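Local coordinates for protein adhesin LabA (PDB 6GMM) that probably binds LacdiNAc-bearing glycans of the gastric mucosa as a lectin-like outer-membrane adhesin of Helicobacter pylori, at residues Thr277-Pro280 against Tyr281-Ala284; Ser29-Pro32 against Asn33-Asn36; Asn23-Ile26 against Arg27-Ala30; Val256-Ser259 against Lys260-Ala263. One frame throughout, in Å; residues are numbered along the deposited sequence.

Interaction 1: Thr277-Pro280 against Tyr281-Ala284; sequences TFNP and YKDA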
loop_
_atom_site.group_PDB
_atom_site.type_symbol
_atom_site.label_atom_id
_atom_site.label_comp_id
_atom_site.label_asym_id
_atom_site.label_seq_id
_atom_site.Cartn_x
_atom_site.Cartn_y
_atom_site.Cartn_z
ATOM N N THR A 277 36.012 5.054 17.975
ATOM C CA THR A 277 34.948 4.912 18.968
ATOM C C THR A 277 33.733 5.708 18.489
ATOM O O THR A 277 33.890 6.830 17.998
ATOM C CB THR A 277 35.454 5.397 20.350
ATOM O OG1 THR A 277 36.581 4.613 20.736
ATOM C CG2 THR A 277 34.395 5.307 21.443
ATOM N N PHE A 278 32.534 5.133 18.620
ATOM C CA PHE A 278 31.292 5.832 18.251
ATOM C C PHE A 278 30.599 6.266 19.533
ATOM O O PHE A 278 30.331 5.439 20.416
ATOM C CB PHE A 278 30.358 4.959 17.364
ATOM C CG PHE A 278 29.002 5.548 17.017
ATOM C CD1 PHE A 278 28.851 6.398 15.924
ATOM C CD2 PHE A 278 27.870 5.220 17.759
ATOM C CE1 PHE A 278 27.599 6.940 15.603
ATOM C CE2 PHE A 278 26.631 5.786 17.461
ATOM C CZ PHE A 278 26.490 6.619 16.360
ATOM N N ASN A 279 30.359 7.570 19.657
ATOM C CA ASN A 279 29.675 8.142 20.805
ATOM C C ASN A 279 28.179 8.277 20.453
ATOM O O ASN A 279 27.802 9.127 19.642
ATOM C CB ASN A 279 30.297 9.481 21.206
ATOM C CG ASN A 279 29.668 10.118 22.426
ATOM O OD1 ASN A 279 28.581 9.738 22.897
ATOM N ND2 ASN A 279 30.317 11.143 22.927
ATOM N N PRO A 280 27.313 7.434 21.057
ATOM C CA PRO A 280 25.877 7.500 20.725
ATOM C C PRO A 280 25.172 8.777 21.173
ATOM O O PRO A 280 24.090 9.070 20.710
ATOM C CB PRO A 280 25.291 6.262 21.412
ATOM C CG PRO A 280 26.240 5.908 22.442
ATOM C CD PRO A 280 27.599 6.377 22.044
ATOM N N TYR A 281 25.767 9.518 22.098
ATOM C CA TYR A 281 25.150 10.748 22.572
ATOM C C TYR A 281 25.413 11.904 21.619
ATOM O O TYR A 281 24.657 12.876 21.628
ATOM C CB TYR A 281 25.710 11.121 23.942
ATOM C CG TYR A 281 25.486 10.096 25.030
ATOM C CD1 TYR A 281 24.346 10.135 25.830
ATOM C CD2 TYR A 281 26.465 9.154 25.337
ATOM C CE1 TYR A 281 24.160 9.224 26.873
ATOM C CE2 TYR A 281 26.307 8.265 26.400
ATOM C CZ TYR A 281 25.148 8.294 27.159
ATOM O OH TYR A 281 25.006 7.406 28.204
ATOM N N LYS A 282 26.493 11.823 20.820
ATOM C CA LYS A 282 26.917 12.938 19.964
ATOM C C LYS A 282 27.014 12.667 18.493
ATOM O O LYS A 282 26.774 13.573 17.687
ATOM C CB LYS A 282 28.285 13.427 20.443
ATOM C CG LYS A 282 28.280 13.923 21.869
ATOM C CD LYS A 282 28.506 15.397 21.917
ATOM C CE LYS A 282 27.259 16.179 21.672
ATOM N NZ LYS A 282 27.555 17.351 20.817
ATOM N N ASP A 283 27.397 11.453 18.119
ATOM C CA ASP A 283 27.635 11.142 16.716
ATOM C C ASP A 283 26.437 10.591 15.968
ATOM O O ASP A 283 26.642 10.058 14.883
ATOM C CB ASP A 283 28.840 10.182 16.590
ATOM C CG ASP A 283 30.048 10.538 17.437
ATOM O OD1 ASP A 283 30.223 11.734 17.745
ATOM O OD2 ASP A 283 30.814 9.613 17.804
ATOM N N ALA A 284 25.196 10.756 16.492
ATOM C CA ALA A 284 23.986 10.196 15.858
ATOM C C ALA A 284 22.980 11.232 15.310
ATOM O O ALA A 284 21.775 10.949 15.224
ATOM C CB ALA A 284 23.292 9.244 16.820
#

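Interaction 2: Ser29-Pro32 against Asn33-Asn36; sequences SADP and NAIN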
loop_
_atom_site.group_PDB
_atom_site.type_symbol
_atom_site.label_atom_id
_atom_site.label_comp_id
_atom_site.label_asym_id
_atom_site.label_seq_id
_atom_site.Cartn_x
_atom_site.Cartn_y
_atom_site.Cartn_z
ATOM N N SER A 29 23.198 0.253 19.279
ATOM C CA SER A 29 23.433 1.705 19.126
ATOM C C SER A 29 24.872 2.143 19.330
ATOM O O SER A 29 25.231 3.268 18.966
ATOM C CB SER A 29 22.545 2.499 20.075
ATOM O OG SER A 29 21.186 2.130 19.961
ATOM N N ALA A 30 25.673 1.284 19.980
ATOM C CA ALA A 30 27.072 1.540 20.273
ATOM C C ALA A 30 28.008 0.841 19.267
ATOM O O ALA A 30 29.226 0.860 19.446
ATOM C CB ALA A 30 27.377 1.062 21.691
ATOM N N ASP A 31 27.446 0.250 18.199
ATOM C CA ASP A 31 28.225 -0.522 17.235
ATOM C C ASP A 31 28.210 0.112 15.831
ATOM O O ASP A 31 27.216 -0.047 15.130
ATOM C CB ASP A 31 27.703 -1.974 17.247
ATOM C CG ASP A 31 28.482 -2.997 16.447
ATOM O OD1 ASP A 31 29.440 -2.605 15.744
ATOM O OD2 ASP A 31 28.107 -4.190 16.487
ATOM N N PRO A 32 29.299 0.813 15.388
ATOM C CA PRO A 32 29.279 1.441 14.041
ATOM C C PRO A 32 29.099 0.469 12.884
ATOM O O PRO A 32 28.498 0.847 11.888
ATOM C CB PRO A 32 30.600 2.214 13.945
ATOM C CG PRO A 32 31.425 1.798 15.110
ATOM C CD PRO A 32 30.553 1.112 16.119
ATOM N N ASN A 33 29.551 -0.788 13.043
ATOM C CA ASN A 33 29.371 -1.863 12.067
ATOM C C ASN A 33 27.867 -2.132 11.909
ATOM O O ASN A 33 27.381 -2.106 10.787
ATOM C CB ASN A 33 30.107 -3.115 12.531
ATOM C CG ASN A 33 29.728 -4.370 11.799
ATOM O OD1 ASN A 33 30.151 -4.597 10.660
ATOM N ND2 ASN A 33 28.941 -5.221 12.461
ATOM N N ALA A 34 27.130 -2.319 13.036
ATOM C CA ALA A 34 25.674 -2.564 13.068
ATOM C C ALA A 34 24.884 -1.378 12.532
ATOM O O ALA A 34 23.847 -1.571 11.906
ATOM C CB ALA A 34 25.215 -2.902 14.480
ATOM N N ILE A 35 25.379 -0.158 12.753
ATOM C CA ILE A 35 24.726 1.046 12.231
ATOM C C ILE A 35 24.956 1.107 10.718
ATOM O O ILE A 35 23.999 1.326 9.975
ATOM C CB ILE A 35 25.197 2.326 12.996
ATOM C CG1 ILE A 35 24.758 2.261 14.478
ATOM C CG2 ILE A 35 24.656 3.592 12.320
ATOM C CD1 ILE A 35 25.495 3.199 15.395
ATOM N N ASN A 36 26.215 0.871 10.250
ATOM C CA ASN A 36 26.529 0.865 8.808
ATOM C C ASN A 36 25.686 -0.183 8.100
ATOM O O ASN A 36 25.120 0.114 7.053
ATOM C CB ASN A 36 28.023 0.594 8.546
ATOM C CG ASN A 36 28.952 1.715 8.952
ATOM O OD1 ASN A 36 28.568 2.890 9.048
ATOM N ND2 ASN A 36 30.207 1.375 9.161
#

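Interaction 3: Asn23-Ile26 against Arg27-Ala30; sequences NALI and RQSA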
loop_
_atom_site.group_PDB
_atom_site.type_symbol
_atom_site.label_atom_id
_atom_site.label_comp_id
_atom_site.label_asym_id
_atom_site.label_seq_id
_atom_site.Cartn_x
_atom_site.Cartn_y
_atom_site.Cartn_z
ATOM N N ASN A 23 17.624 -3.543 25.695
ATOM C CA ASN A 23 19.021 -3.851 25.911
ATOM C C ASN A 23 19.731 -4.147 24.593
ATOM O O ASN A 23 20.737 -3.500 24.305
ATOM C CB ASN A 23 19.203 -4.987 26.905
ATOM C CG ASN A 23 20.629 -5.086 27.368
ATOM O OD1 ASN A 23 21.284 -4.078 27.660
ATOM N ND2 ASN A 23 21.162 -6.288 27.346
ATOM N N ALA A 24 19.175 -5.063 23.766
ATOM C CA ALA A 24 19.767 -5.419 22.476
ATOM C C ALA A 24 19.922 -4.188 21.587
ATOM O O ALA A 24 20.913 -4.084 20.870
ATOM C CB ALA A 24 18.931 -6.484 21.779
ATOM N N LEU A 25 18.974 -3.232 21.683
ATOM C CA LEU A 25 19.015 -1.987 20.919
ATOM C C LEU A 25 20.099 -1.032 21.388
ATOM O O LEU A 25 20.768 -0.431 20.549
ATOM C CB LEU A 25 17.643 -1.282 20.870
ATOM C CG LEU A 25 16.580 -1.939 20.002
ATOM C CD1 LEU A 25 15.202 -1.368 20.288
ATOM C CD2 LEU A 25 16.941 -1.876 18.537
ATOM N N ILE A 26 20.303 -0.924 22.721
ATOM C CA ILE A 26 21.300 -0.039 23.318
ATOM C C ILE A 26 22.703 -0.522 22.973
ATOM O O ILE A 26 23.578 0.296 22.661
ATOM C CB ILE A 26 21.057 0.164 24.831
ATOM C CG1 ILE A 26 19.744 0.933 25.102
ATOM C CG2 ILE A 26 22.246 0.878 25.509
ATOM C CD1 ILE A 26 19.819 2.515 24.979
ATOM N N ARG A 27 22.879 -1.861 22.958
ATOM C CA ARG A 27 24.116 -2.527 22.582
ATOM C C ARG A 27 24.361 -2.225 21.105
ATOM O O ARG A 27 25.422 -1.692 20.775
ATOM C CB ARG A 27 24.039 -4.046 22.872
ATOM C CG ARG A 27 24.447 -4.423 24.317
ATOM C CD ARG A 27 23.648 -5.596 24.891
ATOM N NE ARG A 27 24.420 -6.843 24.929
ATOM C CZ ARG A 27 24.542 -7.640 25.994
ATOM N NH1 ARG A 27 25.268 -8.748 25.920
ATOM N NH2 ARG A 27 23.943 -7.333 27.138
ATOM N N GLN A 28 23.331 -2.444 20.241
ATOM C CA GLN A 28 23.390 -2.177 18.803
ATOM C C GLN A 28 23.753 -0.707 18.503
ATOM O O GLN A 28 24.575 -0.459 17.619
ATOM C CB GLN A 28 22.059 -2.531 18.154
ATOM C CG GLN A 28 22.147 -3.588 17.067
ATOM C CD GLN A 28 20.811 -3.790 16.371
ATOM O OE1 GLN A 28 19.730 -3.763 16.986
ATOM N NE2 GLN A 28 20.855 -4.019 15.063
ATOM N N SER A 29 23.198 0.253 19.279
ATOM C CA SER A 29 23.433 1.705 19.126
ATOM C C SER A 29 24.872 2.143 19.330
ATOM O O SER A 29 25.231 3.268 18.966
ATOM C CB SER A 29 22.545 2.499 20.075
ATOM O OG SER A 29 21.186 2.130 19.961
ATOM N N ALA A 30 25.673 1.284 19.980
ATOM C CA ALA A 30 27.072 1.540 20.273
ATOM C C ALA A 30 28.008 0.841 19.267
ATOM O O ALA A 30 29.226 0.860 19.446
ATOM C CB ALA A 30 27.377 1.062 21.691
#

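Interaction 4: Val256-Ser259 against Lys260-Ala263; sequences VEQS and KIVA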
loop_
_atom_site.group_PDB
_atom_site.type_symbol
_atom_site.label_atom_id
_atom_site.label_comp_id
_atom_site.label_asym_id
_atom_site.label_seq_id
_atom_site.Cartn_x
_atom_site.Cartn_y
_atom_site.Cartn_z
ATOM N N VAL A 256 2.358 6.284 -2.166
ATOM C CA VAL A 256 2.929 7.258 -3.104
ATOM C C VAL A 256 3.400 8.490 -2.338
ATOM O O VAL A 256 4.462 9.005 -2.672
ATOM C CB VAL A 256 1.936 7.565 -4.274
ATOM C CG1 VAL A 256 2.440 8.713 -5.148
ATOM C CG2 VAL A 256 1.720 6.324 -5.128
ATOM N N GLU A 257 2.647 8.933 -1.294
ATOM C CA GLU A 257 3.024 10.060 -0.420
ATOM C C GLU A 257 4.293 9.700 0.386
ATOM O O GLU A 257 5.222 10.509 0.494
ATOM C CB GLU A 257 1.898 10.374 0.596
ATOM C CG GLU A 257 0.940 11.481 0.180
ATOM C CD GLU A 257 1.556 12.864 0.036
ATOM O OE1 GLU A 257 1.860 13.508 1.068
ATOM O OE2 GLU A 257 1.695 13.322 -1.119
ATOM N N GLN A 258 4.311 8.470 0.949
ATOM C CA GLN A 258 5.393 7.948 1.778
ATOM C C GLN A 258 6.670 7.787 0.972
ATOM O O GLN A 258 7.752 7.863 1.547
ATOM C CB GLN A 258 4.987 6.608 2.441
ATOM C CG GLN A 258 3.845 6.722 3.466
ATOM C CD GLN A 258 4.266 7.504 4.686
ATOM O OE1 GLN A 258 5.296 7.219 5.304
ATOM N NE2 GLN A 258 3.496 8.527 5.051
ATOM N N SER A 259 6.546 7.588 -0.352
ATOM C CA SER A 259 7.678 7.449 -1.256
ATOM C C SER A 259 8.438 8.764 -1.363
ATOM O O SER A 259 9.627 8.724 -1.666
ATOM C CB SER A 259 7.220 6.980 -2.632
ATOM O OG SER A 259 6.698 5.663 -2.555
ATOM N N LYS A 260 7.781 9.925 -1.095
ATOM C CA LYS A 260 8.479 11.228 -1.075
ATOM C C LYS A 260 9.560 11.177 0.011
ATOM O O LYS A 260 10.667 11.684 -0.194
ATOM C CB LYS A 260 7.519 12.374 -0.696
ATOM C CG LYS A 260 6.461 12.740 -1.723
ATOM C CD LYS A 260 5.588 13.869 -1.164
ATOM C CE LYS A 260 4.569 14.366 -2.162
ATOM N NZ LYS A 260 3.627 15.344 -1.539
ATOM N N ILE A 261 9.208 10.601 1.192
ATOM C CA ILE A 261 10.098 10.466 2.335
ATOM C C ILE A 261 11.306 9.614 1.929
ATOM O O ILE A 261 12.433 10.092 2.016
ATOM C CB ILE A 261 9.388 9.940 3.612
ATOM C CG1 ILE A 261 8.147 10.794 3.993
ATOM C CG2 ILE A 261 10.374 9.853 4.777
ATOM C CD1 ILE A 261 7.121 10.101 4.946
ATOM N N VAL A 262 11.060 8.398 1.409
ATOM C CA VAL A 262 12.095 7.475 0.934
ATOM C C VAL A 262 12.979 8.196 -0.064
ATOM O O VAL A 262 14.186 8.141 0.078
ATOM C CB VAL A 262 11.458 6.226 0.290
ATOM C CG1 VAL A 262 12.521 5.271 -0.217
ATOM C CG2 VAL A 262 10.522 5.521 1.255
ATOM N N ALA A 263 12.365 8.926 -1.029
ATOM C CA ALA A 263 13.013 9.685 -2.102
ATOM C C ALA A 263 13.917 10.757 -1.580
ATOM O O ALA A 263 15.012 10.939 -2.113
ATOM C CB ALA A 263 11.968 10.284 -3.044
#

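Interaction 1: Thr277-Pro280 against Tyr281-Ala284
N279 and D283 hold this bend from two directions. The backbone N of N279 donates to D283 OD2 at 2.8 Å. It comes in from above the carboxylate plane, 47° out of it. In return, D283 N donates to N279 O at 2.8 Å, almost in line with the C=O bond. K282 N also reaches N279 O, at 3.2 Å and from above the carbonyl plane, so two amides grip one oxygen. The K282 N bond closes a type I turn over P280 and Y281; the D283 N bond, i to i+4, adds an alpha-turn. The N279 side chain adds an Asx turn. Its CG is anti to the backbone N (chi1 -178°), which brings OD1 to 2.9 Å from Y281 N. The same OD1 lies in the plane of the Y281 ring, at its edge, 3.3 Å from CD2. Amide and ring stand nearly perpendicular, 79° apart. At the far end of that ring the hydroxyl bonds to G430 O, and the ring meets F388 edge to face. On the buried side, F278 CE1 touches D283 CB at 3.6 Å. F278 also packs on P32 and I35 of helix 32-50 and on L385 of helix 369-386.

Interaction 2: Ser29-Pro32 against Asn33-Asn36
D31 caps the start of helix 32-50 by a local side-chain contact with N33, just after the short link from helix 4-28. With chi1 at -173°, the D31 carboxylate lies beside its own carbonyl carbon and faces the first helical turn. D31 OD1 accepts from N33 N at 3.3 Å, but the bond is weak and bent, with an N-H...O angle of 129°. D31 OD1 also lies 3.3 Å from N33 CB. The D31 and N33 side chains run side by side in the same direction. The other carboxylate oxygen, D31 OD2, rests 3.7 Å from the methyl CB of A34.

The backbone takes over from there. I35 N donates to D31 O at 3.0 Å, and N36 N donates to P32 O at 2.8 Å. These are the first i to i+4 bonds of the helix. P32 has no amide hydrogen, and at this first position the helix needs none. I35 turns back along the link: its CG1 lies 3.4 Å from D31 O and its CD1 3.6 Å from S29 O. I35 is buried, and F286 and L385 are among the residues packed on it. N36 folds its amide over P32 O, with CG 3.1 Å from that oxygen. The amide is held elsewhere, as N36 OD1 accepts from L272 N. An aspartate N-cap followed by proline at the first helical position is a classic helix start, here opening the second helix of the adhesin chain.

Interaction 3: Asn23-Ile26 against Arg27-Ala30
R27, Q28 and S29 are tied back to N23, A24 and L25 by backbone bonds toward the C-terminal part of helix 4-28. R27 N donates to N23 O at 3.0 Å, and Q28 N to A24 O at 3.0 Å. S29 N follows, donating to L25 O at 2.8 Å. Just past these, A30 N bonds to R27 O, an i to i+3 bond.

One side-chain bond joins them. S29 OG donates to L25 O at 2.7 Å. The hydroxyl sits beside the backbone N (chi1 -52°), which brings it back over the preceding turn. It reaches the oxygen from above the carbonyl plane, on the face opposite to S29 N.

The remaining contacts are packing. R27 bends at chi2 and chi3, and its CD lies 3.6 Å from N23 ND2. The guanidinium and amide planes are 89° apart. N23 ND2 also makes a weak bond to Y435 O, outside this turn. L25 CD2 touches Q28 OE1 at 3.7 Å.

S29 is buried, with F388, T384 and L385 against it. Its hydroxyl is satisfied locally, by the carbonyl four residues back. That bond also gives L25 O a second donor, so one carbonyl oxygen takes both the amide and the hydroxyl of the same serine.

Interaction 4: Val256-Ser259 against Lys260-Ala263
K260 NZ and E257 OE2 form a salt bridge of 2.8 Å, an i to i+3 pair along the long helix 239-264. The ammonium meets OE2 on its syn side, 22° out of the carboxylate plane. The lysine is fully extended beyond CG and runs back along the helix. The glutamate bends at chi2 (-64°) to bring its carboxylate to the same place. The two side chains lie side by side, pointing the same way, and K260 CE comes to 3.2 Å from E257 OE2. Both residues are on the exposed side.

Beneath the pair the backbone departs from regular alpha-helical bonding. K260 N donates to E257 O at 3.1 Å, an i to i+3 bond. It enters well above the carbonyl plane. Q258 O receives two amides, I261 N and V262 N, and both bonds are weak. Of the two, V262 N is i to i+4. The first strong i to i+4 bond is A263 N to S259 O at 2.8 Å.

The other side of the helix is packed. V262 and S259 lie against I50 of helix 32-50 and I300 of helix 287-311. The S259 hydroxyl is satisfied by A255 O, one turn earlier. Q258 touches A296 and I300. Its chain is bent at chi2 and runs alongside I261, with the amide oxygen OE1 3.4 Å from the I261 methyl CD1.

Interactions 1, 2 and 3 form one cluster at the bend between helices 4-28 and 32-50, far from the centre of the chain. Interactions 2 and 3 share S29 and A30, and their centres are about 9 Å apart. Interaction 1 comes from a distant part of the chain but packs against them, with its centre about 10 Å from that of interaction 2. There F278 CE2 lies 3.2 Å from S29 O and 3.5 Å from I35 CD1. Q429 bonds to both F278 O and A30 O, a further tie. Interaction 4 stands apart, about 15 Å from interaction 2 at the nearest atoms, yet helix 32-50 runs from interaction 2 to pack against it.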